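Local coordinates for IPT/TIG domain-containing protein (Bacteroides thetaiotaomicron, PDB 3TC9) that probably serves as an auxiliary nutrient-binding protein, joining an immunoglobulin-like IPT/TIG domain to a six-bladed beta-propeller, at residues His151-Gly156 with Thr161-Phe166; Lys147-Leu152 with Glu408-Phe413; Thr110-Thr115 with Cys412-Asp417; Asp191-Thr196 with Ser214-Ile219. All coordinates share one frame; numbering follows the deposited sequence.

Contact 1: residues His151-Gly156 with Thr161-Phe166; sequences HLYLVG and TRLIDF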
# COMPACT_ATOMS: atom_id res chain seq x y z
N HIS B 151 -2.76 -15.92 -15.79
CA HIS B 151 -3.30 -17.28 -15.74
C HIS B 151 -3.70 -17.64 -14.32
O HIS B 151 -2.86 -17.77 -13.43
CB HIS B 151 -2.28 -18.28 -16.32
CG HIS B 151 -2.09 -18.14 -17.80
ND1 HIS B 151 -1.17 -18.92 -18.49
CD2 HIS B 151 -2.71 -17.32 -18.68
CE1 HIS B 151 -1.28 -18.56 -19.75
NE2 HIS B 151 -2.18 -17.59 -19.91
N LEU B 152 -5.01 -17.78 -14.11
CA LEU B 152 -5.59 -18.15 -12.82
C LEU B 152 -6.15 -19.57 -12.94
O LEU B 152 -7.09 -19.81 -13.71
CB LEU B 152 -6.67 -17.14 -12.40
CG LEU B 152 -7.48 -17.46 -11.11
CD1 LEU B 152 -6.56 -17.59 -9.89
CD2 LEU B 152 -8.55 -16.42 -10.89
N TYR B 153 -5.57 -20.52 -12.20
CA TYR B 153 -6.02 -21.91 -12.22
C TYR B 153 -6.98 -22.17 -11.08
O TYR B 153 -6.91 -21.52 -10.02
CB TYR B 153 -4.83 -22.88 -12.16
CG TYR B 153 -4.01 -22.88 -13.43
CD1 TYR B 153 -4.35 -23.70 -14.49
CD2 TYR B 153 -2.92 -22.02 -13.58
CE1 TYR B 153 -3.62 -23.68 -15.68
CE2 TYR B 153 -2.17 -22.01 -14.75
CZ TYR B 153 -2.52 -22.85 -15.80
OH TYR B 153 -1.79 -22.85 -16.96
N LEU B 154 -7.88 -23.14 -11.29
CA LEU B 154 -8.86 -23.57 -10.30
C LEU B 154 -9.04 -25.09 -10.38
O LEU B 154 -8.91 -25.66 -11.46
CB LEU B 154 -10.22 -22.83 -10.47
CG LEU B 154 -11.09 -23.09 -11.74
CD1 LEU B 154 -12.03 -24.31 -11.57
CD2 LEU B 154 -11.97 -21.90 -12.04
N VAL B 155 -9.37 -25.73 -9.25
CA VAL B 155 -9.69 -27.15 -9.17
C VAL B 155 -11.11 -27.21 -8.63
O VAL B 155 -11.51 -26.31 -7.90
CB VAL B 155 -8.68 -28.03 -8.37
CG1 VAL B 155 -7.36 -28.15 -9.11
CG2 VAL B 155 -8.49 -27.54 -6.94
N GLY B 156 -11.88 -28.22 -9.03
CA GLY B 156 -13.29 -28.28 -8.67
C GLY B 156 -13.81 -29.59 -8.13
O GLY B 156 -14.95 -29.94 -8.43
N THR B 161 -10.26 -29.35 -13.70
CA THR B 161 -9.24 -28.35 -13.43
C THR B 161 -9.33 -27.40 -14.60
O THR B 161 -9.33 -27.84 -15.76
CB THR B 161 -7.88 -29.00 -13.24
OG1 THR B 161 -8.00 -29.90 -12.13
CG2 THR B 161 -6.77 -27.98 -12.97
N ARG B 162 -9.53 -26.11 -14.32
CA ARG B 162 -9.74 -25.18 -15.40
C ARG B 162 -8.80 -23.98 -15.30
O ARG B 162 -8.11 -23.80 -14.30
CB ARG B 162 -11.22 -24.75 -15.41
CG ARG B 162 -12.14 -25.96 -15.65
CD ARG B 162 -13.57 -25.57 -15.91
NE ARG B 162 -13.71 -24.90 -17.19
CZ ARG B 162 -14.87 -24.51 -17.71
NH1 ARG B 162 -16.00 -24.73 -17.06
NH2 ARG B 162 -14.91 -23.91 -18.89
N LEU B 163 -8.74 -23.18 -16.40
CA LEU B 163 -7.90 -22.01 -16.49
C LEU B 163 -8.71 -20.77 -16.87
O LEU B 163 -9.47 -20.81 -17.84
CB LEU B 163 -6.76 -22.25 -17.51
CG LEU B 163 -5.94 -21.05 -17.96
CD1 LEU B 163 -5.11 -20.48 -16.81
CD2 LEU B 163 -5.10 -21.37 -19.18
N ILE B 164 -8.54 -19.69 -16.10
CA ILE B 164 -9.10 -18.36 -16.35
C ILE B 164 -7.94 -17.54 -16.87
O ILE B 164 -7.01 -17.22 -16.10
CB ILE B 164 -9.78 -17.73 -15.09
CG1 ILE B 164 -11.06 -18.53 -14.66
CG2 ILE B 164 -10.09 -16.24 -15.31
CD1 ILE B 164 -11.41 -18.35 -13.18
N ASP B 165 -7.93 -17.27 -18.18
CA ASP B 165 -6.87 -16.53 -18.86
C ASP B 165 -7.34 -15.10 -19.04
O ASP B 165 -8.25 -14.85 -19.84
CB ASP B 165 -6.54 -17.21 -20.20
CG ASP B 165 -5.39 -16.61 -21.00
OD1 ASP B 165 -5.01 -15.44 -20.73
OD2 ASP B 165 -4.87 -17.30 -21.91
N PHE B 166 -6.75 -14.15 -18.29
CA PHE B 166 -7.15 -12.74 -18.32
C PHE B 166 -6.71 -12.03 -19.59
O PHE B 166 -7.35 -11.04 -19.96
CB PHE B 166 -6.58 -11.99 -17.12
CG PHE B 166 -7.30 -12.28 -15.83
CD1 PHE B 166 -6.89 -13.33 -15.00
CD2 PHE B 166 -8.34 -11.47 -15.39
CE1 PHE B 166 -7.55 -13.60 -13.79
CE2 PHE B 166 -8.98 -11.72 -14.17
CZ PHE B 166 -8.58 -12.79 -13.38
O HOH W 1 -10.76 -30.25 -10.25
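L152 pairs with I164 and L154 with R162 as the two antiparallel hydrogen-bonded pairs of a beta hairpin. L152 N donates to I164 O at 2.9 Å with an N-H...O angle of 170°, and I164 N returns a bond of 2.8 Å to L152 O. One pair further on, L154 N to R162 O (3.1 Å) and R162 N to L154 O (3.0 Å) are more bent, each at 157°. At the turn end of the hairpin, a water accepts from G156 N at 2.6 Å and makes a weak hydrogen bond with T161 OG1. The outward-directed backbone groups are also used: H151 bonds to D145 and Y153 to S143 on strand 141-145, while T161 bonds to V174 on strand 170-175.

The side chains split between the two faces. On one, L163 has CG anti to its backbone N (chi1 168°), which carries CD1 over the Y153 ring, 3.7 Å from the ring centroid, in a CH-pi contact; the same methyl meets H151 CB. D165 lies beside H151 on this face, and its OD1 accepts from K168 N. On the other, I164 CD1 sits between the leucine methyls, 3.8 Å from L154 CD2, and the edge of the F166 ring meets L152 CB. R162 lies alongside L154 with CB alone; its guanidinium leads away to a salt bridge with D127 and a bond to K126 O.

With strands bonded on both outer flanks, the main-chain polarity of these central blade strands is largely spent inside the sheet, so that L152, L154 and I164 can pack as an apolar face, with the polar end of R162 satisfied beyond it.

Contact 2: residues Lys147-Leu152 with Glu408-Phe413; sequences KNHNHL and EERECF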
# COMPACT_ATOMS: atom_id res chain seq x y z
N LYS B 147 4.52 -17.63 -12.62
CA LYS B 147 5.27 -17.09 -13.76
C LYS B 147 4.37 -16.36 -14.75
O LYS B 147 4.86 -15.78 -15.73
CB LYS B 147 6.03 -18.21 -14.49
CG LYS B 147 7.05 -18.96 -13.64
CD LYS B 147 8.30 -18.16 -13.40
CE LYS B 147 9.38 -18.98 -12.76
NZ LYS B 147 10.42 -18.09 -12.22
N ASN B 148 3.05 -16.39 -14.52
CA ASN B 148 2.11 -15.70 -15.40
C ASN B 148 0.88 -15.28 -14.61
O ASN B 148 -0.03 -16.09 -14.40
CB ASN B 148 1.73 -16.55 -16.62
CG ASN B 148 1.04 -15.77 -17.70
OD1 ASN B 148 0.59 -14.63 -17.52
ND2 ASN B 148 0.95 -16.37 -18.87
N HIS B 149 0.84 -14.00 -14.22
CA HIS B 149 -0.25 -13.43 -13.45
C HIS B 149 -1.53 -13.25 -14.30
O HIS B 149 -2.58 -12.85 -13.76
CB HIS B 149 0.18 -12.11 -12.80
CG HIS B 149 -0.64 -11.78 -11.59
ND1 HIS B 149 -0.68 -12.62 -10.49
CD2 HIS B 149 -1.50 -10.76 -11.39
CE1 HIS B 149 -1.54 -12.07 -9.65
NE2 HIS B 149 -2.06 -10.95 -10.15
N ASN B 150 -1.49 -13.61 -15.60
CA ASN B 150 -2.70 -13.57 -16.41
C ASN B 150 -3.41 -14.90 -16.38
O ASN B 150 -4.52 -15.01 -16.90
CB ASN B 150 -2.42 -13.16 -17.86
CG ASN B 150 -2.03 -11.71 -18.00
OD1 ASN B 150 -2.51 -10.82 -17.27
ND2 ASN B 150 -1.13 -11.44 -18.92
N HIS B 151 -2.76 -15.92 -15.79
CA HIS B 151 -3.30 -17.28 -15.74
C HIS B 151 -3.70 -17.64 -14.32
O HIS B 151 -2.86 -17.77 -13.43
CB HIS B 151 -2.28 -18.28 -16.32
CG HIS B 151 -2.09 -18.14 -17.80
ND1 HIS B 151 -1.17 -18.92 -18.49
CD2 HIS B 151 -2.71 -17.32 -18.68
CE1 HIS B 151 -1.28 -18.56 -19.75
NE2 HIS B 151 -2.18 -17.59 -19.91
N LEU B 152 -5.01 -17.78 -14.11
CA LEU B 152 -5.59 -18.15 -12.82
C LEU B 152 -6.15 -19.57 -12.94
O LEU B 152 -7.09 -19.81 -13.71
CB LEU B 152 -6.67 -17.14 -12.40
CG LEU B 152 -7.48 -17.46 -11.11
CD1 LEU B 152 -6.56 -17.59 -9.89
CD2 LEU B 152 -8.55 -16.42 -10.89
N GLU B 408 -3.19 -9.04 -6.08
CA GLU B 408 -2.48 -7.81 -5.71
C GLU B 408 -2.40 -6.80 -6.87
O GLU B 408 -2.51 -5.61 -6.63
CB GLU B 408 -1.07 -8.12 -5.19
CG GLU B 408 -1.09 -8.80 -3.83
CD GLU B 408 0.25 -9.03 -3.16
OE1 GLU B 408 0.79 -8.08 -2.55
OE2 GLU B 408 0.71 -10.20 -3.17
N GLU B 409 -2.25 -7.29 -8.11
CA GLU B 409 -2.14 -6.45 -9.31
C GLU B 409 -3.52 -5.87 -9.71
O GLU B 409 -3.61 -4.69 -10.05
CB GLU B 409 -1.52 -7.28 -10.45
CG GLU B 409 -1.15 -6.51 -11.71
CD GLU B 409 -1.71 -7.07 -13.01
OE1 GLU B 409 -1.28 -8.18 -13.42
OE2 GLU B 409 -2.56 -6.39 -13.64
N ARG B 410 -4.58 -6.68 -9.65
CA ARG B 410 -5.93 -6.25 -10.00
C ARG B 410 -6.68 -5.67 -8.79
O ARG B 410 -7.77 -5.15 -8.95
CB ARG B 410 -6.72 -7.39 -10.68
CG ARG B 410 -6.17 -7.68 -12.08
CD ARG B 410 -6.72 -8.92 -12.77
NE ARG B 410 -5.89 -9.25 -13.93
CZ ARG B 410 -4.93 -10.17 -13.96
NH1 ARG B 410 -4.67 -10.90 -12.88
NH2 ARG B 410 -4.23 -10.38 -15.07
N GLU B 411 -6.06 -5.71 -7.59
CA GLU B 411 -6.55 -5.18 -6.29
C GLU B 411 -7.98 -5.68 -5.95
O GLU B 411 -8.85 -4.90 -5.58
CB GLU B 411 -6.48 -3.65 -6.25
CG GLU B 411 -5.06 -3.12 -6.34
CD GLU B 411 -4.96 -1.65 -6.71
OE1 GLU B 411 -5.19 -1.32 -7.89
OE2 GLU B 411 -4.66 -0.84 -5.81
N CYS B 412 -8.19 -6.99 -6.07
CA CYS B 412 -9.49 -7.58 -5.80
C CYS B 412 -9.35 -9.02 -5.35
O CYS B 412 -8.30 -9.62 -5.51
CB CYS B 412 -10.38 -7.48 -7.04
SG CYS B 412 -9.78 -8.45 -8.45
N PHE B 413 -10.44 -9.58 -4.85
CA PHE B 413 -10.61 -10.97 -4.48
C PHE B 413 -11.43 -11.68 -5.53
O PHE B 413 -12.37 -11.09 -6.07
CB PHE B 413 -11.32 -11.13 -3.12
CG PHE B 413 -10.60 -10.55 -1.93
CD1 PHE B 413 -10.70 -9.19 -1.61
CD2 PHE B 413 -9.80 -11.36 -1.11
CE1 PHE B 413 -10.02 -8.65 -0.52
CE2 PHE B 413 -9.13 -10.83 -0.01
CZ PHE B 413 -9.23 -9.47 0.27
O HOH W 2 -0.78 -9.62 -15.72
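H149 and E409 bring the two backbones only to within 8.3 Å between CA atoms, H149 standing in a type I turn from N148 to H151 that H151 N closes on N148 O. An Asx turn, N150 N to N148 OD1 (3.0 Å), braces the same corner.

Side chains span the gap. R410, extended from CG to NE, grips the carbonyl of H149 end-on with two nitrogens: NH1 reaches H149 O at 3.0 Å and 157°, NH2 reaches H149 O at 3.2 Å and 142°. Both come from one face of the carbonyl, and H149 O lies in the guanidinium plane. The H149 ring slides past the guanidinium with planes 12° apart. E409 OE1 meets the edge of the H149 ring, in its plane, 3.3 Å from H149 CD2. A water donates to both N150 OD1 (2.6 Å) and E409 OE1 (2.8 Å), adding a second, solvent-mediated link.

D407 is the shared anchor, taking a bond from H149 NE2 and a salt bridge from R410 NH1, while F144 stacks on the H149 ring. E411 and C412 both face D407, a G1 beta bulge that marks the 407-412 hairpin turn. The contact joins this turn of the last propeller sheet to the turn between strands 141-145 and 151-156 of the next blade.

Contact 3: residues Thr110-Thr115 with Cys412-Asp417; sequences TTFLGT and CFFIGD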
# COMPACT_ATOMS: atom_id res chain seq x y z
N THR B 110 -19.31 -8.42 -6.74
CA THR B 110 -19.86 -8.51 -8.09
C THR B 110 -19.67 -9.92 -8.62
O THR B 110 -18.98 -10.71 -7.98
CB THR B 110 -19.22 -7.49 -9.05
OG1 THR B 110 -17.81 -7.71 -9.12
CG2 THR B 110 -19.58 -6.01 -8.69
N THR B 111 -20.26 -10.23 -9.79
CA THR B 111 -20.11 -11.54 -10.43
C THR B 111 -19.10 -11.34 -11.51
O THR B 111 -19.32 -10.57 -12.44
CB THR B 111 -21.46 -12.07 -10.92
OG1 THR B 111 -22.27 -12.33 -9.79
CG2 THR B 111 -21.32 -13.35 -11.73
N PHE B 112 -17.95 -11.98 -11.39
CA PHE B 112 -16.90 -11.85 -12.36
C PHE B 112 -17.14 -12.80 -13.54
O PHE B 112 -17.16 -12.34 -14.69
CB PHE B 112 -15.54 -12.09 -11.69
CG PHE B 112 -14.38 -12.14 -12.64
CD1 PHE B 112 -14.13 -11.08 -13.52
CD2 PHE B 112 -13.53 -13.24 -12.68
CE1 PHE B 112 -13.05 -11.13 -14.42
CE2 PHE B 112 -12.44 -13.29 -13.56
CZ PHE B 112 -12.23 -12.24 -14.44
N LEU B 113 -17.29 -14.10 -13.28
CA LEU B 113 -17.46 -15.11 -14.32
C LEU B 113 -18.54 -16.11 -14.00
O LEU B 113 -18.79 -16.43 -12.83
CB LEU B 113 -16.13 -15.87 -14.52
CG LEU B 113 -15.00 -15.20 -15.33
CD1 LEU B 113 -13.85 -16.13 -15.48
CD2 LEU B 113 -15.47 -14.81 -16.69
N GLY B 114 -19.10 -16.67 -15.06
CA GLY B 114 -20.11 -17.70 -14.92
C GLY B 114 -21.53 -17.18 -14.90
O GLY B 114 -21.80 -16.04 -14.51
N THR B 115 -22.44 -18.02 -15.34
CA THR B 115 -23.86 -17.70 -15.31
C THR B 115 -24.71 -18.97 -15.18
O THR B 115 -24.25 -20.09 -15.48
CB THR B 115 -24.30 -16.85 -16.53
OG1 THR B 115 -25.51 -16.16 -16.17
CG2 THR B 115 -24.49 -17.68 -17.80
N CYS B 412 -8.19 -6.99 -6.07
CA CYS B 412 -9.49 -7.58 -5.80
C CYS B 412 -9.35 -9.02 -5.35
O CYS B 412 -8.30 -9.62 -5.51
CB CYS B 412 -10.38 -7.48 -7.04
SG CYS B 412 -9.78 -8.45 -8.45
N PHE B 413 -10.44 -9.58 -4.85
CA PHE B 413 -10.61 -10.97 -4.48
C PHE B 413 -11.43 -11.68 -5.53
O PHE B 413 -12.37 -11.09 -6.07
CB PHE B 413 -11.32 -11.13 -3.12
CG PHE B 413 -10.60 -10.55 -1.93
CD1 PHE B 413 -10.70 -9.19 -1.61
CD2 PHE B 413 -9.80 -11.36 -1.11
CE1 PHE B 413 -10.02 -8.65 -0.52
CE2 PHE B 413 -9.13 -10.83 -0.01
CZ PHE B 413 -9.23 -9.47 0.27
N PHE B 414 -11.09 -12.93 -5.81
CA PHE B 414 -11.84 -13.84 -6.67
C PHE B 414 -12.30 -14.99 -5.78
O PHE B 414 -11.47 -15.56 -5.06
CB PHE B 414 -11.04 -14.32 -7.89
CG PHE B 414 -10.72 -13.19 -8.85
CD1 PHE B 414 -11.74 -12.52 -9.52
CD2 PHE B 414 -9.41 -12.79 -9.06
CE1 PHE B 414 -11.45 -11.46 -10.39
CE2 PHE B 414 -9.12 -11.75 -9.96
CZ PHE B 414 -10.14 -11.11 -10.63
N ILE B 415 -13.61 -15.26 -5.75
CA ILE B 415 -14.18 -16.29 -4.88
C ILE B 415 -14.90 -17.35 -5.69
O ILE B 415 -15.69 -17.01 -6.58
CB ILE B 415 -15.13 -15.64 -3.82
CG1 ILE B 415 -14.38 -14.61 -2.94
CG2 ILE B 415 -15.87 -16.66 -2.93
CD1 ILE B 415 -15.07 -13.37 -2.87
N GLY B 416 -14.67 -18.62 -5.33
CA GLY B 416 -15.35 -19.78 -5.89
C GLY B 416 -16.63 -20.02 -5.10
O GLY B 416 -16.60 -20.64 -4.03
N ASP B 417 -17.74 -19.47 -5.59
CA ASP B 417 -19.07 -19.53 -4.94
C ASP B 417 -19.80 -20.75 -5.47
O ASP B 417 -20.49 -20.65 -6.48
CB ASP B 417 -19.84 -18.23 -5.24
CG ASP B 417 -21.03 -17.96 -4.35
OD1 ASP B 417 -21.20 -18.70 -3.35
OD2 ASP B 417 -21.78 -17.00 -4.65
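The propeller ring is closed here in the Velcro manner: strand 107-113, the first of the propeller domain, is built into the sheet that the last strands of the chain form. F112 and F414 face each other across the intervening strand 422-428, with 7.9 Å between their CA atoms and no hydrogen bond. F414 CE1 lies over one face of the F112 ring, displaced toward the rim, its nearest atom being F112 CD2 at 3.6 Å. The ring centroids are 4.8 Å apart and the planes inclined at 41°, an oblique meeting. The ring of F112 is thrown away from its own amide nitrogen (chi1 173°), which swings it across to F414; L113 CG covers the opposite face of the F112 ring. F112 and L113 both face I423 in a classic beta bulge.

F166, from the sheet containing strand 159-165, meets both phenylalanine rings, and F130 comes edge-to-face with F112. F413 turns elsewhere, onto T338 and V340 of strand 334-341, so strand 412-417 is packed between the blades before and after its own in the ring.

Contact 4: residues Asp191-Thr196 with Ser214-Ile219; sequences DSMIIT and SGFKVI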
# COMPACT_ATOMS: atom_id res chain seq x y z
N ASP B 191 7.96 -24.98 -12.57
CA ASP B 191 8.03 -25.81 -13.79
C ASP B 191 6.91 -26.83 -13.75
O ASP B 191 6.56 -27.40 -14.78
CB ASP B 191 9.40 -26.50 -13.92
N SER B 192 6.35 -27.07 -12.54
CA SER B 192 5.30 -28.05 -12.31
C SER B 192 4.20 -27.56 -11.37
O SER B 192 4.44 -26.81 -10.42
CB SER B 192 5.89 -29.34 -11.76
OG SER B 192 6.85 -29.89 -12.65
N MSE B 193 3.00 -28.06 -11.62
CA MSE B 193 1.83 -27.79 -10.81
C MSE B 193 1.46 -29.09 -10.07
O MSE B 193 1.29 -30.14 -10.70
CB MSE B 193 0.70 -27.27 -11.71
CG MSE B 193 -0.68 -27.36 -11.10
SE MSE B 193 -1.95 -26.28 -12.05
CE MSE B 193 -2.12 -27.27 -13.59
N ILE B 194 1.34 -29.02 -8.75
CA ILE B 194 0.98 -30.17 -7.94
C ILE B 194 -0.53 -30.16 -7.71
O ILE B 194 -1.06 -29.20 -7.13
CB ILE B 194 1.74 -30.24 -6.59
CG1 ILE B 194 3.22 -29.73 -6.63
CG2 ILE B 194 1.50 -31.58 -5.87
CD1 ILE B 194 4.22 -30.58 -7.22
N ILE B 195 -1.21 -31.23 -8.13
CA ILE B 195 -2.66 -31.42 -8.00
C ILE B 195 -2.88 -32.56 -7.00
O ILE B 195 -2.33 -33.65 -7.17
CB ILE B 195 -3.25 -31.70 -9.42
CG1 ILE B 195 -3.17 -30.46 -10.34
CG2 ILE B 195 -4.64 -32.30 -9.41
CD1 ILE B 195 -3.77 -29.16 -9.81
N THR B 196 -3.65 -32.29 -5.94
CA THR B 196 -3.92 -33.23 -4.85
C THR B 196 -5.33 -33.84 -4.97
O THR B 196 -6.32 -33.10 -5.06
CB THR B 196 -3.73 -32.54 -3.51
OG1 THR B 196 -2.39 -32.06 -3.46
CG2 THR B 196 -3.97 -33.46 -2.34
N SER B 214 3.99 -29.18 -21.15
CA SER B 214 2.80 -29.72 -21.82
C SER B 214 1.58 -28.78 -21.72
O SER B 214 0.47 -29.17 -22.11
CB SER B 214 2.44 -31.06 -21.21
OG SER B 214 1.94 -30.92 -19.89
N GLY B 215 1.79 -27.58 -21.18
CA GLY B 215 0.72 -26.62 -20.96
C GLY B 215 -0.17 -27.03 -19.81
O GLY B 215 -1.34 -26.65 -19.76
N PHE B 216 0.41 -27.82 -18.87
CA PHE B 216 -0.19 -28.39 -17.66
C PHE B 216 -1.31 -29.40 -18.03
O PHE B 216 -2.28 -29.53 -17.29
CB PHE B 216 -0.69 -27.28 -16.71
CG PHE B 216 0.37 -26.28 -16.31
CD1 PHE B 216 1.31 -26.59 -15.33
CD2 PHE B 216 0.47 -25.05 -16.95
CE1 PHE B 216 2.31 -25.68 -14.98
CE2 PHE B 216 1.47 -24.14 -16.60
CZ PHE B 216 2.37 -24.45 -15.61
N LYS B 217 -1.12 -30.16 -19.12
CA LYS B 217 -2.12 -31.14 -19.56
C LYS B 217 -1.66 -32.62 -19.39
O LYS B 217 -2.54 -33.48 -19.21
CB LYS B 217 -2.57 -30.87 -21.01
CG LYS B 217 -3.32 -29.54 -21.17
CD LYS B 217 -4.47 -29.64 -22.16
CE LYS B 217 -4.38 -28.64 -23.28
NZ LYS B 217 -3.33 -28.99 -24.27
N VAL B 218 -0.32 -32.91 -19.40
CA VAL B 218 0.23 -34.26 -19.20
C VAL B 218 0.48 -34.46 -17.68
O VAL B 218 1.17 -33.66 -17.06
CB VAL B 218 1.50 -34.53 -20.05
CG1 VAL B 218 2.16 -35.87 -19.70
CG2 VAL B 218 1.17 -34.47 -21.54
N ILE B 219 -0.10 -35.53 -17.10
CA ILE B 219 -0.03 -35.88 -15.68
C ILE B 219 0.98 -36.99 -15.39
O ILE B 219 1.25 -37.85 -16.23
CB ILE B 219 -1.44 -36.28 -15.19
CG1 ILE B 219 -1.66 -36.01 -13.70
CG2 ILE B 219 -1.88 -37.72 -15.62
CD1 ILE B 219 -3.07 -35.73 -13.37
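M193, modelled as selenomethionine, and F216 cross obliquely, the flexible chain bending round the base of the ring. CB of M193 meets one side of the ring rim, 3.7 Å from F216 CD1, while the terminal methyl CE comes back to F216 CB at 3.4 Å. The M193 chain starts out extended (chi1 162°) and bends only at the last torsion, chi3 72°, and this bend returns CE to the phenylalanine. The selenium lies 5.2 Å from the F216 ring centroid, 34° off the ring normal, a slanted Met-aromatic contact with the heavy atom well away from the ring axis. The CE1 edge of the ring approaches the main chain of S192.

F216 is presented by a compact turn. S214 OG accepts from K217 N (3.2 Å) and from V218 N (3.1 Å), an ST motif, and it also bonds to T211 O. G215 and F216 both have positive phi, bending the loop so that the ring turns inward while K217 points outward.

The loop joins strands 205-211 and 219-224. M193 lies on strand 192-197, which is bonded to strands 205-211 and 181-186, and the M193 side chain packs on I184 and W186. W186 stands nearly perpendicular to F216, and Y153 meets F216 edge-to-face from the adjacent blade, whose strand 170-175 contributes V174.

From the N terminus, the chain passes through the immunoglobulin-like domain and enters the propeller at 110-115, which opens contact 3, the widest loop. Segment 147-152 then opens contact 2, and from its end contact 1 closes almost at once as a local hairpin. Contact 4 follows in series within the next blade. Only near the C terminus do 408-413 and 412-417, overlapping at 412-413, close contacts 2 and 3; contact 4 lies within both loops and contact 1 within that of contact 3. A probable hydrogen bond from F166 N to N150 O joins contacts 1 and 2, I164 meets L113 of contact 3, and V155 meets I195 of contact 4. Last, first and second blades are thereby tied in sequence.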